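Putative chorismate mutase (Yersinia pestis biovar Microtus str. 91001, PDB 2GBB) catalyses the Claisen rearrangement of chorismate to prephenate as a secreted, all-helical chorismate mutase and may play some role in pathogenicity. Local coordinates at residues Glu12-Ser15 and Tyr16-Asp19; Arg34-Glu37 and Glu38-Asn42; Gln110-Glu113 and Glu114-Cys118; Ala127-Ile130 and Asn131-Gln135. One frame throughout, in Å; residues are numbered along the deposited sequence. Where two conformers were deposited one is given.

Contact 1: Glu12-Ser15 and Tyr16-Asp19; sequences ERLS and YMKD. With SO4 (sulfate ion), chain F.
Between helices 7-14 and 17-26 the chain makes a type I beta turn from Leu14 to Met17, closed by Met17 N donating to Leu14 O at 3.3 Å, with a weak bond from Tyr16 N to Arg13 O. The closing N-H meets its carbonyl from above the carbonyl plane. Two waters span the turn: one donates to Leu14 O and accepts from Lys18 N, and the second joins Ser15 O to both the N and the OD2 of Asp19. Ser15 turns its hydroxyl back onto the preceding turn, OG lying between the backbone N and the carbonyl carbon (chi1 65°), and donates a very short bond of 2.5 Å to Glu12 O. That same OG sits over one face of the Tyr16 ring, whose CD2 approaches Glu12 O to 3.4 Å. Met17, a selenomethionine, is bent at chi2 (-54°), which brings its CE to 3.7 Å from Arg13 NH1, while its CG packs against Leu14 CD2. Arg13 is a substrate-binding residue in a near-identical protein; here its extended chain carries NH1 to a hydrogen bond with a citrate, and Met17 also touches Ala69 of the same site. Lys18 NZ gives 3.0 and 3.1 Å bonds to sulfate O2 and O1 besides a salt bridge to Glu85. Both anions probably come from the crystallisation liquor. The turn thus sets the selenomethionine methyl beside the guanidinium, while the Arg13-citrate bond is consistent with a pocket for an anionic substrate.

Contact 2: Arg34-Glu37 and Glu38-Asn42; sequences RIQE and EKVIN
Gln36 folds its amide forward over the next turn of the helix, NE2 coming to 3.5 Å from Val40 CG2 and OE1 to 3.8 Å from Lys39 CD. The bend lies at chi2 (59°); without it the chain, which starts anti to its own N, would run on outward. Val40 CG2 also lies 3.3 Å from Gln36 O, the carbonyl that accepts from Val40 N. One turn of backbone bonds joins the two halves: Glu38 N to Arg34 O, Lys39 N to Ile35 O, Val40 N to Gln36 O and Ile41 N to Glu37 O. This is the opening of helix 34-50 in the helical bundle of a type II chorismate mutase, and its inner side, Glu37, Val40 and Ile41, packs on helix 55-82. Glu37 extends beyond CG, and its OE2 forms a salt bridge with Lys70, a substrate-binding residue in a near-identical protein, which probably offsets much of the Glu37 charge. Its other oxygen, OE1, takes a 3.0 Å bond from a water that also donates to Glu38 OE2 at 3.1 Å. The water thereby links two carboxylates whose oxygens Glu37 OE1 and Glu38 OE2 stand 5.7 Å apart.

Contact 3: Gln110-Glu113 and Glu114-Cys118; sequences QIAE and ELKTC
Gln110 NE2 donates to Glu114 OE2 across one helical turn, at 3.1 Å and with an N-H...O angle of 159°. The acceptor lies in the plane of the amide, but the carboxylate is turned steeply against it, the two planes being 70° apart, and OE2 receives the bond on its anti lone pair, away from OE1. A bend at chi2 (52°) swings the Gln110 amide round to the carboxylate and brings NE2 also to 3.4 Å from Glu114 CG. Glu114 has further partners: OE2 accepts from Gln5 N and OE1 from Gly4 N, so this buried acid ties the N-terminal segment to helix 93-117. Around that pair run the backbone bonds, Glu114 N to Gln110 O, Leu115 N to Ile111 O, Lys116 N to Ala112 O and Thr117 N to Glu113 O. Cys118 N still bonds to Glu114 O before the chain leaves the helix, and its sulfur forms a disulfide with Cys3. Farther out, Ile111 and Leu115 lie side by side and point the same way, CG2 of the first meeting CD2 of the second at 3.6 Å. The extended Lys116 chain runs outward and back past Ala112, its CG 3.3 Å from Ala112 O, and NZ bonds to Leu51 O. Three N-H donors converge on one buried carboxylate, two of them on OE2. Such a grip would probably favour its ionised form, and with the nearby Cys3-Cys118 disulfide it fastens the N-terminal residues to the end of this helix by both polar and covalent means.

Contact 4: Ala127-Ile130 and Asn131-Gln135; sequences AHFI and NTIRQ. With SO4 (sulfate ion), chain H.
The C-terminal end of the short helix 126-132 gives a worked example of a helix ending in which a threonine hydroxyl turns back on the backbone. Thr132 OG1 donates to His128 O at 2.6 Å, a carbonyl to which Thr132 N gives only a weak bond. The hydroxyl, beside its own N and anti to the carbonyl carbon (chi1 -51°), also rests over the centre of the His128 ring, 3.4 Å above its plane. On the ring's rim, ND1 donates to sulfate O3 at 2.9 Å, the sulfur of the ion lying near the ring plane. Asn131 approaches the same ion from the next turn, its ND2 bonding to O4 at 2.6 Å and weakly to O3, so the imidazole and the amide share one sulfate, probably taken from the crystallisation liquor. Phe129 O takes two donors: Ile133 N at 2.7 Å, nearly in line with the C=O bond, and Thr132 N from above the carbonyl plane. Ile133 is the first residue to leave helical geometry, yet its side chain turns back alongside Phe129, CD1 lying 3.4 Å from CD2 of the ring. Both side chains are buried. They pack on Ile10 of helix 7-14, and the Phe129 ring meets Phe147 edge-to-face, while Ile133 also touches Leu14 and Val143. Past the helix, Gln135 NE2 reaches Asn11 OD1. Two N-H groups sharing one carbonyl, Phe129 O, and an isoleucine packed back on Phe129 mark the C-terminal end of helix 126-132 in this all-helical bundle.

The four contacts follow one another along the chain; contact 1 touches contacts 2 and 4, and holds Arg13 of the probable substrate site. Arg13 NH2 of contact 1 lies 3.9 Å from Val40 CG1 of contact 2, so the citrate-bound arginine and the helix carrying Glu37 border the same region. Contact 1 meets contact 4 with Ser15 CA 3.5 Å from Gln135 OE1 and Leu14 CD1 3.8 Å from Ile133 CG2. Contact 3 stands apart: its centre is about 24 Å from that of contact 1, and the nearest atoms of contacts 3 and 4 are about 7 Å apart. Contacts 2 and 4, centres about 26 Å apart, lie on opposite sides of the chain's centre.

Contact 1: Glu12-Ser15 and Tyr16-Asp19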
loop_
_atom_site.group_PDB
_atom_site.type_symbol
_atom_site.label_atom_id
_atom_site.label_comp_id
_atom_site.label_asym_id
_atom_site.label_seq_id
_atom_site.Cartn_x
_atom_site.Cartn_y
_atom_site.Cartn_z
ATOM N N GLU A 12 -3.493 -19.147 6.451
ATOM C CA GLU A 12 -4.480 -19.380 5.379
ATOM C C GLU A 12 -5.489 -18.243 5.250
ATOM O O GLU A 12 -5.865 -17.891 4.136
ATOM C CB GLU A 12 -5.244 -20.696 5.621
ATOM C CG GLU A 12 -4.396 -22.003 5.672
ATOM C CD GLU A 12 -5.043 -23.102 6.543
ATOM O OE1 GLU A 12 -4.317 -23.939 7.158
ATOM O OE2 GLU A 12 -6.289 -23.125 6.620
ATOM N N ARG A 13 -5.942 -17.673 6.373
ATOM C CA ARG A 13 -6.807 -16.472 6.305
ATOM C C ARG A 13 -6.117 -15.362 5.452
ATOM O O ARG A 13 -6.694 -14.800 4.527
ATOM C CB ARG A 13 -7.145 -15.960 7.711
ATOM C CG ARG A 13 -8.347 -14.940 7.716
ATOM C CD ARG A 13 -8.851 -14.567 9.123
ATOM N NE ARG A 13 -10.009 -13.676 9.026
ATOM C CZ ARG A 13 -9.949 -12.365 8.774
ATOM N NH1 ARG A 13 -8.772 -11.757 8.643
ATOM N NH2 ARG A 13 -11.082 -11.658 8.653
ATOM N N LEU A 14 -4.856 -15.104 5.753
ATOM C CA LEU A 14 -4.097 -14.028 5.101
ATOM C C LEU A 14 -3.751 -14.346 3.617
ATOM O O LEU A 14 -3.511 -13.454 2.827
ATOM C CB LEU A 14 -2.832 -13.702 5.940
ATOM C CG LEU A 14 -2.985 -12.976 7.291
ATOM C CD1 LEU A 14 -1.651 -12.951 8.070
ATOM C CD2 LEU A 14 -3.454 -11.533 7.095
ATOM N N SER A 15 -3.798 -15.618 3.214
ATOM C CA SER A 15 -3.579 -15.981 1.785
ATOM C C SER A 15 -4.688 -15.461 0.826
ATOM O O SER A 15 -4.491 -15.450 -0.351
ATOM C CB SER A 15 -3.449 -17.502 1.610
ATOM O OG SER A 15 -4.685 -18.109 1.944
ATOM N N TYR A 16 -5.848 -15.085 1.339
ATOM C CA TYR A 16 -6.945 -14.518 0.552
ATOM C C TYR A 16 -6.849 -13.019 0.290
ATOM O O TYR A 16 -7.660 -12.469 -0.415
ATOM C CB TYR A 16 -8.293 -14.808 1.242
ATOM C CG TYR A 16 -8.623 -16.261 1.103
ATOM C CD1 TYR A 16 -8.980 -16.779 -0.147
ATOM C CD2 TYR A 16 -8.507 -17.144 2.183
ATOM C CE1 TYR A 16 -9.215 -18.154 -0.335
ATOM C CE2 TYR A 16 -8.776 -18.532 2.009
ATOM C CZ TYR A 16 -9.112 -19.014 0.747
ATOM O OH TYR A 16 -9.352 -20.379 0.536
HETATM N N MSE A 17 -5.881 -12.350 0.879
HETATM C CA MSE A 17 -5.907 -10.891 0.885
HETATM C C MSE A 17 -5.406 -10.278 -0.417
HETATM O O MSE A 17 -5.749 -9.133 -0.763
HETATM C CB MSE A 17 -5.124 -10.378 2.081
HETATM C CG MSE A 17 -5.764 -10.807 3.405
HETATM SE SE MSE A 17 -7.646 -10.310 3.498
HETATM C CE MSE A 17 -8.000 -11.269 5.080
ATOM N N LYS A 18 -4.629 -11.062 -1.161
ATOM C CA LYS A 18 -4.283 -10.671 -2.524
ATOM C C LYS A 18 -5.563 -10.552 -3.346
ATOM O O LYS A 18 -5.712 -9.573 -4.060
ATOM C CB LYS A 18 -3.258 -11.604 -3.188
ATOM C CG LYS A 18 -2.827 -11.096 -4.600
ATOM C CD LYS A 18 -2.103 -12.178 -5.374
ATOM C CE LYS A 18 -1.521 -11.669 -6.713
ATOM N NZ LYS A 18 -0.602 -12.763 -7.231
ATOM N N ASP A 19 -6.497 -11.501 -3.222
ATOM C CA ASP A 19 -7.771 -11.364 -3.951
ATOM C C ASP A 19 -8.571 -10.146 -3.536
ATOM O O ASP A 19 -9.219 -9.533 -4.402
ATOM C CB ASP A 19 -8.669 -12.564 -3.739
ATOM C CG ASP A 19 -8.177 -13.787 -4.519
ATOM O OD1 ASP A 19 -8.265 -13.782 -5.745
ATOM O OD2 ASP A 19 -7.657 -14.705 -3.898
HETATM S S SO4 F . 2.338 -13.565 -5.444
HETATM O O1 SO4 F . 1.652 -12.317 -5.174
HETATM O O2 SO4 F . 1.353 -14.547 -5.871
HETATM O O3 SO4 F . 3.328 -13.353 -6.500
HETATM O O4 SO4 F . 3.034 -14.036 -4.252
HETATM O O HOH W 1 -2.487 -12.827 0.412
HETATM O O HOH W 2 -5.463 -14.298 -2.623
#

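Contact 2: Arg34-Glu37 and Glu38-Asn42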
loop_
_atom_site.group_PDB
_atom_site.type_symbol
_atom_site.label_atom_id
_atom_site.label_comp_id
_atom_site.label_asym_id
_atom_site.label_seq_id
_atom_site.Cartn_x
_atom_site.Cartn_y
_atom_site.Cartn_z
ATOM N N ARG A 34 -13.971 0.976 7.231
ATOM C CA ARG A 34 -14.288 0.818 8.638
ATOM C C ARG A 34 -15.601 0.146 8.902
ATOM O O ARG A 34 -15.759 -0.542 9.916
ATOM C CB ARG A 34 -14.290 2.168 9.354
ATOM C CG ARG A 34 -12.858 2.637 9.610
ATOM C CD ARG A 34 -12.751 4.052 10.176
ATOM N NE ARG A 34 -11.372 4.187 10.678
ATOM C CZ ARG A 34 -10.973 4.997 11.653
ATOM N NH1 ARG A 34 -11.810 5.834 12.253
ATOM N NH2 ARG A 34 -9.708 4.967 12.034
ATOM N N ILE A 35 -16.546 0.320 7.980
ATOM C CA ILE A 35 -17.790 -0.413 8.086
ATOM C C ILE A 35 -17.521 -1.892 8.048
ATOM O O ILE A 35 -18.021 -2.653 8.908
ATOM C CB ILE A 35 -18.786 -0.002 6.987
ATOM C CG1 ILE A 35 -19.067 1.529 7.037
ATOM C CG2 ILE A 35 -20.140 -0.822 7.127
ATOM C CD1 ILE A 35 -19.481 2.090 8.437
ATOM N N GLN A 36 -16.763 -2.318 7.028
ATOM C CA GLN A 36 -16.403 -3.748 6.901
ATOM C C GLN A 36 -15.596 -4.221 8.143
ATOM O O GLN A 36 -15.771 -5.347 8.628
ATOM C CB GLN A 36 -15.567 -3.976 5.620
ATOM C CG GLN A 36 -15.076 -5.463 5.397
ATOM C CD GLN A 36 -16.207 -6.521 5.311
ATOM O OE1 GLN A 36 -17.432 -6.108 4.985
ATOM N NE2 GLN A 36 -15.947 -7.710 5.523
ATOM N N GLU A 37 -14.707 -3.383 8.642
ATOM C CA GLU A 37 -13.877 -3.780 9.812
ATOM C C GLU A 37 -14.738 -3.971 11.054
ATOM O O GLU A 37 -14.599 -4.962 11.743
ATOM C CB GLU A 37 -12.763 -2.760 10.060
ATOM C CG GLU A 37 -11.818 -2.620 8.859
ATOM C CD GLU A 37 -10.757 -1.547 9.086
ATOM O OE1 GLU A 37 -10.765 -0.889 10.178
ATOM O OE2 GLU A 37 -9.894 -1.364 8.183
ATOM N N GLU A 38 -15.668 -3.057 11.329
ATOM C CA GLU A 38 -16.556 -3.257 12.504
ATOM C C GLU A 38 -17.399 -4.529 12.379
ATOM O O GLU A 38 -17.690 -5.233 13.374
ATOM C CB GLU A 38 -17.483 -2.033 12.729
ATOM C CG GLU A 38 -16.723 -0.765 13.002
ATOM C CD GLU A 38 -15.939 -0.872 14.320
ATOM O OE1 GLU A 38 -16.563 -1.013 15.386
ATOM O OE2 GLU A 38 -14.707 -0.799 14.293
ATOM N N LYS A 39 -17.817 -4.818 11.150
ATOM C CA LYS A 39 -18.613 -6.011 10.868
ATOM C C LYS A 39 -17.795 -7.291 11.201
ATOM O O LYS A 39 -18.276 -8.199 11.858
ATOM C CB LYS A 39 -19.073 -5.951 9.390
ATOM C CG LYS A 39 -20.029 -7.023 8.970
ATOM C CD LYS A 39 -20.174 -7.091 7.424
ATOM C CE LYS A 39 -20.762 -8.502 7.102
ATOM N NZ LYS A 39 -21.622 -8.457 5.883
ATOM N N VAL A 40 -16.539 -7.311 10.786
ATOM C CA VAL A 40 -15.661 -8.452 10.988
ATOM C C VAL A 40 -15.403 -8.619 12.484
ATOM O O VAL A 40 -15.472 -9.727 13.016
ATOM C CB VAL A 40 -14.337 -8.217 10.196
ATOM C CG1 VAL A 40 -13.163 -9.065 10.748
ATOM C CG2 VAL A 40 -14.555 -8.460 8.690
ATOM N N ILE A 41 -15.160 -7.491 13.170
ATOM C CA ILE A 41 -14.967 -7.447 14.620
ATOM C C ILE A 41 -16.226 -7.891 15.360
ATOM O O ILE A 41 -16.152 -8.753 16.250
ATOM C CB ILE A 41 -14.487 -6.034 15.100
ATOM C CG1 ILE A 41 -13.111 -5.700 14.488
ATOM C CG2 ILE A 41 -14.480 -5.944 16.664
ATOM C CD1 ILE A 41 -12.645 -4.223 14.767
ATOM N N ASN A 42 -17.375 -7.318 15.016
ATOM C CA ASN A 42 -18.633 -7.698 15.687
ATOM C C ASN A 42 -18.981 -9.205 15.537
ATOM O O ASN A 42 -19.371 -9.846 16.523
ATOM C CB ASN A 42 -19.836 -6.829 15.209
ATOM C CG ASN A 42 -21.204 -7.342 15.732
ATOM O OD1 ASN A 42 -21.591 -7.063 16.865
ATOM N ND2 ASN A 42 -21.943 -8.067 14.883
HETATM O O HOH W 3 -12.602 0.274 12.214
#

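Contact 3: Gln110-Glu113 and Glu114-Cys118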
loop_
_atom_site.group_PDB
_atom_site.type_symbol
_atom_site.label_atom_id
_atom_site.label_comp_id
_atom_site.label_asym_id
_atom_site.label_seq_id
_atom_site.Cartn_x
_atom_site.Cartn_y
_atom_site.Cartn_z
ATOM N N GLN A 110 -10.072 -23.070 17.271
ATOM C CA GLN A 110 -8.793 -23.650 17.617
ATOM C C GLN A 110 -8.163 -23.031 18.867
ATOM O O GLN A 110 -7.573 -23.744 19.717
ATOM C CB GLN A 110 -7.841 -23.528 16.428
ATOM C CG GLN A 110 -6.559 -24.362 16.544
ATOM C CD GLN A 110 -6.822 -25.832 16.861
ATOM O OE1 GLN A 110 -7.664 -26.469 16.243
ATOM N NE2 GLN A 110 -6.092 -26.367 17.824
ATOM N N ILE A 111 -8.219 -21.709 18.962
ATOM C CA ILE A 111 -7.751 -21.017 20.167
ATOM C C ILE A 111 -8.509 -21.452 21.440
ATOM O O ILE A 111 -7.888 -21.686 22.490
ATOM C CB ILE A 111 -7.824 -19.467 20.018
ATOM C CG1 ILE A 111 -6.688 -18.963 19.109
ATOM C CG2 ILE A 111 -7.688 -18.801 21.381
ATOM C CD1 ILE A 111 -6.834 -17.457 18.655
ATOM N N ALA A 112 -9.833 -21.551 21.346
ATOM C CA ALA A 112 -10.656 -21.965 22.485
ATOM C C ALA A 112 -10.245 -23.372 22.919
ATOM O O ALA A 112 -9.910 -23.590 24.071
ATOM C CB ALA A 112 -12.157 -21.935 22.124
ATOM N N GLU A 113 -10.268 -24.323 21.985
ATOM C CA GLU A 113 -9.768 -25.674 22.245
ATOM C C GLU A 113 -8.388 -25.647 22.966
ATOM O O GLU A 113 -8.224 -26.216 24.071
ATOM C CB GLU A 113 -9.718 -26.473 20.932
ATOM C CG GLU A 113 -9.569 -28.009 21.093
ATOM C CD GLU A 113 -8.144 -28.533 20.740
ATOM O OE1 GLU A 113 -7.145 -27.938 21.204
ATOM O OE2 GLU A 113 -8.027 -29.557 20.000
ATOM N N GLU A 114 -7.411 -24.967 22.374
ATOM C CA GLU A 114 -6.068 -24.953 22.935
ATOM C C GLU A 114 -5.997 -24.394 24.341
ATOM O O GLU A 114 -5.265 -24.897 25.190
ATOM C CB GLU A 114 -5.100 -24.209 22.012
ATOM C CG GLU A 114 -4.923 -24.955 20.670
ATOM C CD GLU A 114 -3.632 -24.617 19.947
ATOM O OE1 GLU A 114 -2.690 -24.099 20.592
ATOM O OE2 GLU A 114 -3.555 -24.869 18.729
ATOM N N LEU A 115 -6.725 -23.309 24.561
ATOM C CA LEU A 115 -6.795 -22.633 25.851
ATOM C C LEU A 115 -7.363 -23.556 26.926
ATOM O O LEU A 115 -6.940 -23.474 28.092
ATOM C CB LEU A 115 -7.683 -21.389 25.743
ATOM C CG LEU A 115 -7.085 -19.978 25.807
ATOM C CD1 LEU A 115 -5.569 -19.859 25.542
ATOM C CD2 LEU A 115 -7.937 -18.973 25.006
ATOM N N LYS A 116 -8.342 -24.380 26.540
ATOM C CA LYS A 116 -8.943 -25.384 27.439
ATOM C C LYS A 116 -7.969 -26.546 27.732
ATOM O O LYS A 116 -7.744 -26.902 28.885
ATOM C CB LYS A 116 -10.259 -25.920 26.847
ATOM C CG LYS A 116 -11.347 -24.862 26.751
ATOM C CD LYS A 116 -12.464 -25.171 25.707
ATOM C CE LYS A 116 -13.580 -24.145 25.864
ATOM N NZ LYS A 116 -14.730 -24.263 24.897
ATOM N N THR A 117 -7.356 -27.077 26.678
ATOM C CA THR A 117 -6.616 -28.344 26.712
ATOM C C THR A 117 -5.090 -28.239 26.872
ATOM O O THR A 117 -4.445 -29.203 27.277
ATOM C CB THR A 117 -6.948 -29.156 25.429
ATOM O OG1 THR A 117 -8.349 -29.463 25.412
ATOM C CG2 THR A 117 -6.150 -30.467 25.352
ATOM N N CYS A 118 -4.497 -27.100 26.546
ATOM C CA CYS A 118 -3.038 -27.041 26.455
ATOM C C CYS A 118 -2.398 -26.129 27.479
ATOM O O CYS A 118 -3.045 -25.213 28.008
ATOM C CB CYS A 118 -2.595 -26.609 25.043
ATOM S SG CYS A 118 -3.387 -27.551 23.724
#

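Contact 4: Ala127-Ile130 and Asn131-Gln135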
loop_
_atom_site.group_PDB
_atom_site.type_symbol
_atom_site.label_atom_id
_atom_site.label_comp_id
_atom_site.label_asym_id
_atom_site.label_seq_id
_atom_site.Cartn_x
_atom_site.Cartn_y
_atom_site.Cartn_z
ATOM N N ALA A 127 8.533 -17.652 17.507
ATOM C CA ALA A 127 9.307 -18.154 16.371
ATOM C C ALA A 127 8.499 -19.090 15.489
ATOM O O ALA A 127 8.690 -19.138 14.275
ATOM C CB ALA A 127 10.539 -18.867 16.876
ATOM N N HIS A 128 7.616 -19.856 16.111
ATOM C CA HIS A 128 6.684 -20.663 15.375
ATOM C C HIS A 128 5.750 -19.809 14.508
ATOM O O HIS A 128 5.529 -20.137 13.347
ATOM C CB HIS A 128 5.871 -21.553 16.317
ATOM C CG HIS A 128 4.967 -22.504 15.599
ATOM N ND1 HIS A 128 5.445 -23.549 14.832
ATOM C CD2 HIS A 128 3.615 -22.564 15.524
ATOM C CE1 HIS A 128 4.422 -24.215 14.319
ATOM N NE2 HIS A 128 3.300 -23.632 14.717
ATOM N N PHE A 129 5.217 -18.718 15.067
ATOM C CA PHE A 129 4.354 -17.807 14.310
ATOM C C PHE A 129 5.079 -17.213 13.111
ATOM O O PHE A 129 4.597 -17.288 11.973
ATOM C CB PHE A 129 3.807 -16.691 15.217
ATOM C CG PHE A 129 2.438 -16.981 15.769
ATOM C CD1 PHE A 129 2.193 -18.141 16.498
ATOM C CD2 PHE A 129 1.382 -16.082 15.573
ATOM C CE1 PHE A 129 0.918 -18.393 17.023
ATOM C CE2 PHE A 129 0.104 -16.344 16.092
ATOM C CZ PHE A 129 -0.119 -17.484 16.809
ATOM N N ILE A 130 6.255 -16.651 13.346
ATOM C CA ILE A 130 7.057 -16.156 12.219
ATOM C C ILE A 130 7.290 -17.203 11.106
ATOM O O ILE A 130 7.034 -16.938 9.927
ATOM C CB ILE A 130 8.402 -15.564 12.688
ATOM C CG1 ILE A 130 8.155 -14.350 13.601
ATOM C CG2 ILE A 130 9.316 -15.246 11.455
ATOM C CD1 ILE A 130 7.651 -13.109 12.866
ATOM N N ASN A 131 7.750 -18.388 11.484
ATOM C CA ASN A 131 8.081 -19.425 10.502
ATOM C C ASN A 131 6.861 -19.985 9.780
ATOM O O ASN A 131 6.998 -20.573 8.689
ATOM C CB ASN A 131 8.871 -20.576 11.167
ATOM C CG ASN A 131 10.252 -20.131 11.701
ATOM O OD1 ASN A 131 10.802 -19.085 11.298
ATOM N ND2 ASN A 131 10.812 -20.929 12.618
ATOM N N THR A 132 5.679 -19.801 10.379
ATOM C CA THR A 132 4.449 -20.420 9.875
ATOM C C THR A 132 3.606 -19.411 9.115
ATOM O O THR A 132 2.967 -19.743 8.128
ATOM C CB THR A 132 3.570 -21.006 11.023
ATOM O OG1 THR A 132 4.366 -21.850 11.848
ATOM C CG2 THR A 132 2.381 -21.796 10.469
ATOM N N ILE A 133 3.569 -18.182 9.608
ATOM C CA ILE A 133 2.775 -17.175 8.948
ATOM C C ILE A 133 3.731 -16.411 8.036
ATOM O O ILE A 133 4.388 -15.468 8.455
ATOM C CB ILE A 133 2.055 -16.241 9.961
ATOM C CG1 ILE A 133 1.186 -17.063 10.935
ATOM C CG2 ILE A 133 1.184 -15.243 9.211
ATOM C CD1 ILE A 133 0.879 -16.369 12.245
ATOM N N ARG A 134 3.845 -16.899 6.804
ATOM C CA ARG A 134 4.632 -16.251 5.764
ATOM C C ARG A 134 3.780 -16.085 4.500
ATOM O O ARG A 134 3.212 -17.049 3.990
ATOM C CB ARG A 134 5.948 -17.013 5.448
ATOM C CG ARG A 134 6.094 -18.469 5.906
ATOM C CD ARG A 134 7.548 -19.024 5.609
ATOM N NE ARG A 134 7.925 -18.998 4.174
ATOM C CZ ARG A 134 8.822 -18.163 3.627
ATOM N NH1 ARG A 134 9.483 -17.284 4.384
ATOM N NH2 ARG A 134 9.067 -18.202 2.311
ATOM N N GLN A 135 3.647 -14.851 4.037
ATOM C CA GLN A 135 2.943 -14.559 2.787
ATOM C C GLN A 135 3.741 -13.443 2.107
ATOM O O GLN A 135 4.402 -12.633 2.769
ATOM C CB GLN A 135 1.491 -14.050 2.993
ATOM C CG GLN A 135 0.415 -14.972 3.621
ATOM C CD GLN A 135 0.041 -16.180 2.760
ATOM O OE1 GLN A 135 -0.047 -16.104 1.514
ATOM N NE2 GLN A 135 -0.185 -17.315 3.427
HETATM S S SO4 H . 8.995 -23.613 14.161
HETATM O O1 SO4 H . 9.066 -23.482 15.620
HETATM O O2 SO4 H . 8.583 -24.988 13.837
HETATM O O3 SO4 H . 7.988 -22.708 13.635
HETATM O O4 SO4 H . 10.275 -23.287 13.537
#